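Catechol O-methyltransferase (Mycobacterium tuberculosis, PDB 6JCL) catalyses the metal-dependent transfer of a methyl group from S-adenosyl-L-methionine to a hydroxyl of catechol-like compounds, yielding guaiacols and S-adenosyl-L-homocysteine. Local coordinates at residues Lys142-Asn145 against Val146-Gln150; Leu189-Met192 against Gly193-Gly197. All blocks are in the same frame, centred on the assembly; numbering follows the deposited sequence.

Contact 1: residues Lys142-Asn145 against Val146-Gln150; sequences KENN and VAYIQ
Val146 N and Ala147 N, in the first turn of helix 145-155, reach carbonyls of the preceding turn, Lys142 O and Glu143 O, through water. Water 1 accepts from Val146 N at 3.1 Å and lies within hydrogen-bonding distance of Lys142 O. One residue on, Ala147 is served in a similar way: water 2 accepts from Ala147 N and donates to Glu143 O, 3.0 Å in each case, so it stands in for a direct helical bond. The methyl of Ala147 also packs beside Asn144 OD1. With Tyr148 the regular pattern begins: Tyr148 N donates to Asn144 O at 2.8 Å, nearly straight (165°). Its ring, brought back beside its own backbone N (chi1 -62°), leans over the N-terminal end of the helix. Asn144 CB lies over one ring face in a CH-pi contact, 3.7 Å from the ring centroid, while Asn144 O sits above the same ring nearer its rim. The Asn144 amide plane is turned 47° from the ring. Asp141 takes both polar ends, one carboxylate oxygen bonded to Tyr148 OH and the other to Asn144 ND2, which fixes ring and amide together; Tyr148 also touches the bound S-adenosyl-L-homocysteine, as part of its pocket. Ile149 N continues the series to Asn145 O at 2.8 Å, and Ile149 CG1 rests 3.2 Å from that same Asn145 O. The helix start is wedged between neighbours: Tyr148, Ala147 and Asn144 meet helix 121-124, Asn145, Tyr148 and Ile149 lie on Ile138 of strand 133-138, and Val146 and Ile149 face helix 180-194, where Thr188 binds Asn145 ND2.

Contact 2: residues Leu189-Met192 against Gly193-Gly197; sequences LQMM and GEHPG
Gly193 N donates to Leu189 O at 3.0 Å, a regular i to i-4 bond in the last turns of helix 180-194. Glu194 N follows with Gln190 O at 3.1 Å. At the end the bonds become shared and weak: Glu194 N also reaches Met191 O, and His195 N divides between Met191 O (3.0 Å) and Met192 O (3.4 Å). His195 is the first residue to leave helical geometry. Its side chain runs alongside that of Met191, and the Met191 methyl CE meets the edge of the imidazole, 3.9 Å from His195 CD2. Met191 gets there because CG stands opposite its backbone N (chi1 176°) and the chain then bends at chi2. Across the ring, ND1 accepts the backbone N-H of Gly197, with Gly197 N 2.9 Å from His195 ND1 and just 2° out of the ring plane; this bond helps hold the ring's rotation and ties it to the turn. On another side, Glu194 CB and CG pack on Gln190 O. The arrangement is a helix C-terminus in which the last N-H groups share carbonyls, followed by a turn where the His195 side chain accepts the Gly197 N-H and the chain passes through Pro196 into strand 198-206, at the edge of the Rossmann-like methyltransferase sheet.

From the N terminus, the chain leaves strand 133-138, passes the loop with the metal ligand Asp139 and Asp141, which probably binds the cofactor, and enters helix 145-155 at contact 1. After strand 160-165 and a further loop it runs down helix 180-194, whose end is contact 2. Both are local, one at a helix start and one at a helix end; they follow in series, neither nesting nor crossing. Their centres are 12 Å apart, and the two helices touch directly: Met191 CE packs on Gln150 CG at 3.7 Å and on Ile149 CG2, while Ile149 CD1 meets Met192 CG. Together they pair helix 145-155, whose Tyr148 belongs to the cofactor pocket, with helix 180-194, which leads into edge strand 198-206.

Contact 1: residues Lys142-Asn145 against Val146-Gln150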
loop_
_atom_site.group_PDB
_atom_site.type_symbol
_atom_site.label_atom_id
_atom_site.label_comp_id
_atom_site.label_asym_id
_atom_site.label_seq_id
_atom_site.Cartn_x
_atom_site.Cartn_y
_atom_site.Cartn_z
ATOM N N LYS A 142 -2.076 8.016 -19.858
ATOM C CA LYS A 142 -0.999 8.409 -18.949
ATOM C C LYS A 142 -0.542 9.847 -19.158
ATOM O O LYS A 142 -0.073 10.482 -18.201
ATOM C CB LYS A 142 0.206 7.472 -19.090
ATOM C CG LYS A 142 -0.143 5.997 -18.886
ATOM C CD LYS A 142 -0.944 5.754 -17.599
ATOM C CE LYS A 142 -0.956 4.272 -17.229
ATOM N NZ LYS A 142 -2.024 3.999 -16.217
ATOM N N GLU A 143 -0.625 10.368 -20.389
ATOM C CA GLU A 143 -0.198 11.751 -20.607
ATOM C C GLU A 143 -1.054 12.745 -19.836
ATOM O O GLU A 143 -0.631 13.892 -19.657
ATOM C CB GLU A 143 -0.187 12.104 -22.099
ATOM C CG GLU A 143 1.079 11.637 -22.838
ATOM C CD GLU A 143 2.042 12.783 -23.186
ATOM O OE1 GLU A 143 2.261 13.688 -22.345
ATOM O OE2 GLU A 143 2.582 12.778 -24.315
ATOM N N ASN A 144 -2.222 12.338 -19.341
ATOM C CA ASN A 144 -3.022 13.247 -18.533
ATOM C C ASN A 144 -2.964 12.936 -17.043
ATOM O O ASN A 144 -3.735 13.523 -16.273
ATOM C CB ASN A 144 -4.473 13.236 -19.010
ATOM C CG ASN A 144 -4.729 14.269 -20.089
ATOM O OD1 ASN A 144 -4.283 15.422 -19.990
ATOM N ND2 ASN A 144 -5.460 13.872 -21.118
ATOM N N ASN A 145 -2.055 12.057 -16.603
ATOM C CA ASN A 145 -1.902 11.838 -15.163
ATOM C C ASN A 145 -1.840 13.169 -14.409
ATOM O O ASN A 145 -2.527 13.368 -13.404
ATOM C CB ASN A 145 -0.620 11.072 -14.861
ATOM C CG ASN A 145 -0.731 9.573 -15.013
ATOM O OD1 ASN A 145 -1.799 8.983 -15.218
ATOM N ND2 ASN A 145 0.431 8.939 -14.951
ATOM N N VAL A 146 -0.995 14.087 -14.877
ATOM C CA VAL A 146 -0.751 15.324 -14.136
ATOM C C VAL A 146 -2.018 16.170 -14.065
ATOM O O VAL A 146 -2.370 16.689 -13.000
ATOM C CB VAL A 146 0.425 16.096 -14.762
ATOM C CG1 VAL A 146 0.403 17.559 -14.344
ATOM C CG2 VAL A 146 1.742 15.438 -14.351
ATOM N N ALA A 147 -2.728 16.320 -15.192
ATOM C CA ALA A 147 -4.019 17.015 -15.159
ATOM C C ALA A 147 -5.009 16.325 -14.219
ATOM O O ALA A 147 -5.735 17.001 -13.464
ATOM C CB ALA A 147 -4.612 17.087 -16.561
ATOM N N TYR A 148 -5.063 14.985 -14.255
ATOM C CA TYR A 148 -6.007 14.270 -13.397
ATOM C C TYR A 148 -5.642 14.430 -11.927
ATOM O O TYR A 148 -6.529 14.499 -11.065
ATOM C CB TYR A 148 -6.070 12.783 -13.772
ATOM C CG TYR A 148 -6.556 12.550 -15.179
ATOM C CD1 TYR A 148 -7.404 13.461 -15.803
ATOM C CD2 TYR A 148 -6.170 11.415 -15.880
ATOM C CE1 TYR A 148 -7.842 13.256 -17.101
ATOM C CE2 TYR A 148 -6.595 11.201 -17.173
ATOM C CZ TYR A 148 -7.441 12.112 -17.774
ATOM O OH TYR A 148 -7.854 11.896 -19.067
ATOM N N ILE A 149 -4.344 14.487 -11.619
ATOM C CA ILE A 149 -3.923 14.704 -10.236
ATOM C C ILE A 149 -4.336 16.100 -9.774
ATOM O O ILE A 149 -4.834 16.277 -8.653
ATOM C CB ILE A 149 -2.406 14.475 -10.085
ATOM C CG1 ILE A 149 -2.070 12.999 -10.261
ATOM C CG2 ILE A 149 -1.913 14.985 -8.707
ATOM C CD1 ILE A 149 -0.596 12.777 -10.620
ATOM N N GLN A 150 -4.175 17.107 -10.641
ATOM C CA GLN A 150 -4.633 18.453 -10.296
ATOM C C GLN A 150 -6.140 18.476 -10.040
ATOM O O GLN A 150 -6.601 19.103 -9.078
ATOM C CB GLN A 150 -4.234 19.432 -11.402
ATOM C CG GLN A 150 -2.731 19.730 -11.396
ATOM C CD GLN A 150 -2.237 20.437 -12.653
ATOM O OE1 GLN A 150 -2.811 20.297 -13.736
ATOM N NE2 GLN A 150 -1.164 21.204 -12.509
HETATM O O HOH W 1 0.940 13.049 -17.060
HETATM O O HOH W 2 -1.405 16.240 -17.896
#

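Contact 2: residues Leu189-Met192 against Gly193-Gly197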
loop_
_atom_site.group_PDB
_atom_site.type_symbol
_atom_site.label_atom_id
_atom_site.label_comp_id
_atom_site.label_asym_id
_atom_site.label_seq_id
_atom_site.Cartn_x
_atom_site.Cartn_y
_atom_site.Cartn_z
ATOM N N LEU A 189 5.765 11.454 -11.527
ATOM C CA LEU A 189 6.460 11.342 -10.249
ATOM C C LEU A 189 7.150 12.655 -9.881
ATOM O O LEU A 189 7.139 13.082 -8.711
ATOM C CB LEU A 189 7.468 10.192 -10.313
ATOM C CG LEU A 189 6.860 8.785 -10.422
ATOM C CD1 LEU A 189 7.963 7.786 -10.803
ATOM C CD2 LEU A 189 6.211 8.394 -9.112
ATOM N N GLN A 190 7.757 13.315 -10.864
ATOM C CA GLN A 190 8.405 14.590 -10.573
ATOM C C GLN A 190 7.384 15.641 -10.155
ATOM O O GLN A 190 7.624 16.414 -9.215
ATOM C CB GLN A 190 9.205 15.038 -11.792
ATOM C CG GLN A 190 10.428 14.140 -11.994
ATOM C CD GLN A 190 11.236 14.516 -13.223
ATOM O OE1 GLN A 190 10.683 14.800 -14.281
ATOM N NE2 GLN A 190 12.560 14.525 -13.077
ATOM N N MET A 191 6.212 15.641 -10.795
ATOM C CA MET A 191 5.182 16.602 -10.428
ATOM C C MET A 191 4.679 16.345 -9.014
ATOM O O MET A 191 4.511 17.290 -8.228
ATOM C CB MET A 191 4.027 16.540 -11.433
ATOM C CG MET A 191 2.841 17.441 -11.074
ATOM S SD MET A 191 1.575 16.521 -10.160
ATOM C CE MET A 191 0.181 17.628 -10.393
ATOM N N MET A 192 4.486 15.071 -8.650
ATOM C CA MET A 192 3.971 14.763 -7.319
ATOM C C MET A 192 4.985 15.137 -6.246
ATOM O O MET A 192 4.612 15.651 -5.184
ATOM C CB MET A 192 3.590 13.275 -7.215
ATOM C CG MET A 192 2.435 12.881 -8.134
ATOM S SD MET A 192 2.037 11.123 -8.111
ATOM C CE MET A 192 1.112 11.050 -6.587
ATOM N N GLY A 193 6.274 14.919 -6.516
ATOM C CA GLY A 193 7.283 15.270 -5.538
ATOM C C GLY A 193 7.353 16.765 -5.314
ATOM O O GLY A 193 7.613 17.227 -4.199
ATOM N N GLU A 194 7.133 17.544 -6.374
ATOM C CA GLU A 194 7.252 18.991 -6.286
ATOM C C GLU A 194 5.988 19.672 -5.783
ATOM O O GLU A 194 6.056 20.826 -5.345
ATOM C CB GLU A 194 7.627 19.557 -7.655
ATOM C CG GLU A 194 9.081 19.339 -8.024
ATOM C CD GLU A 194 9.409 19.827 -9.430
ATOM O OE1 GLU A 194 8.471 19.983 -10.243
ATOM O OE2 GLU A 194 10.603 20.066 -9.715
ATOM N N HIS A 195 4.851 19.000 -5.829
ATOM C CA HIS A 195 3.588 19.661 -5.513
ATOM C C HIS A 195 3.503 19.931 -4.020
ATOM O O HIS A 195 3.552 18.982 -3.225
ATOM C CB HIS A 195 2.401 18.811 -5.960
ATOM C CG HIS A 195 1.137 19.597 -6.110
ATOM N ND1 HIS A 195 0.558 20.279 -5.060
ATOM C CD2 HIS A 195 0.366 19.849 -7.194
ATOM C CE1 HIS A 195 -0.526 20.902 -5.488
ATOM N NE2 HIS A 195 -0.662 20.659 -6.781
ATOM N N PRO A 196 3.343 21.189 -3.593
ATOM C CA PRO A 196 3.304 21.470 -2.149
ATOM C C PRO A 196 2.059 20.925 -1.464
ATOM O O PRO A 196 2.058 20.783 -0.232
ATOM C CB PRO A 196 3.363 23.004 -2.087
ATOM C CG PRO A 196 2.780 23.464 -3.387
ATOM C CD PRO A 196 3.202 22.407 -4.410
ATOM N N GLY A 197 1.018 20.592 -2.219
ATOM C CA GLY A 197 -0.203 20.057 -1.668
ATOM C C GLY A 197 -0.238 18.553 -1.553
ATOM O O GLY A 197 -1.264 17.995 -1.141
#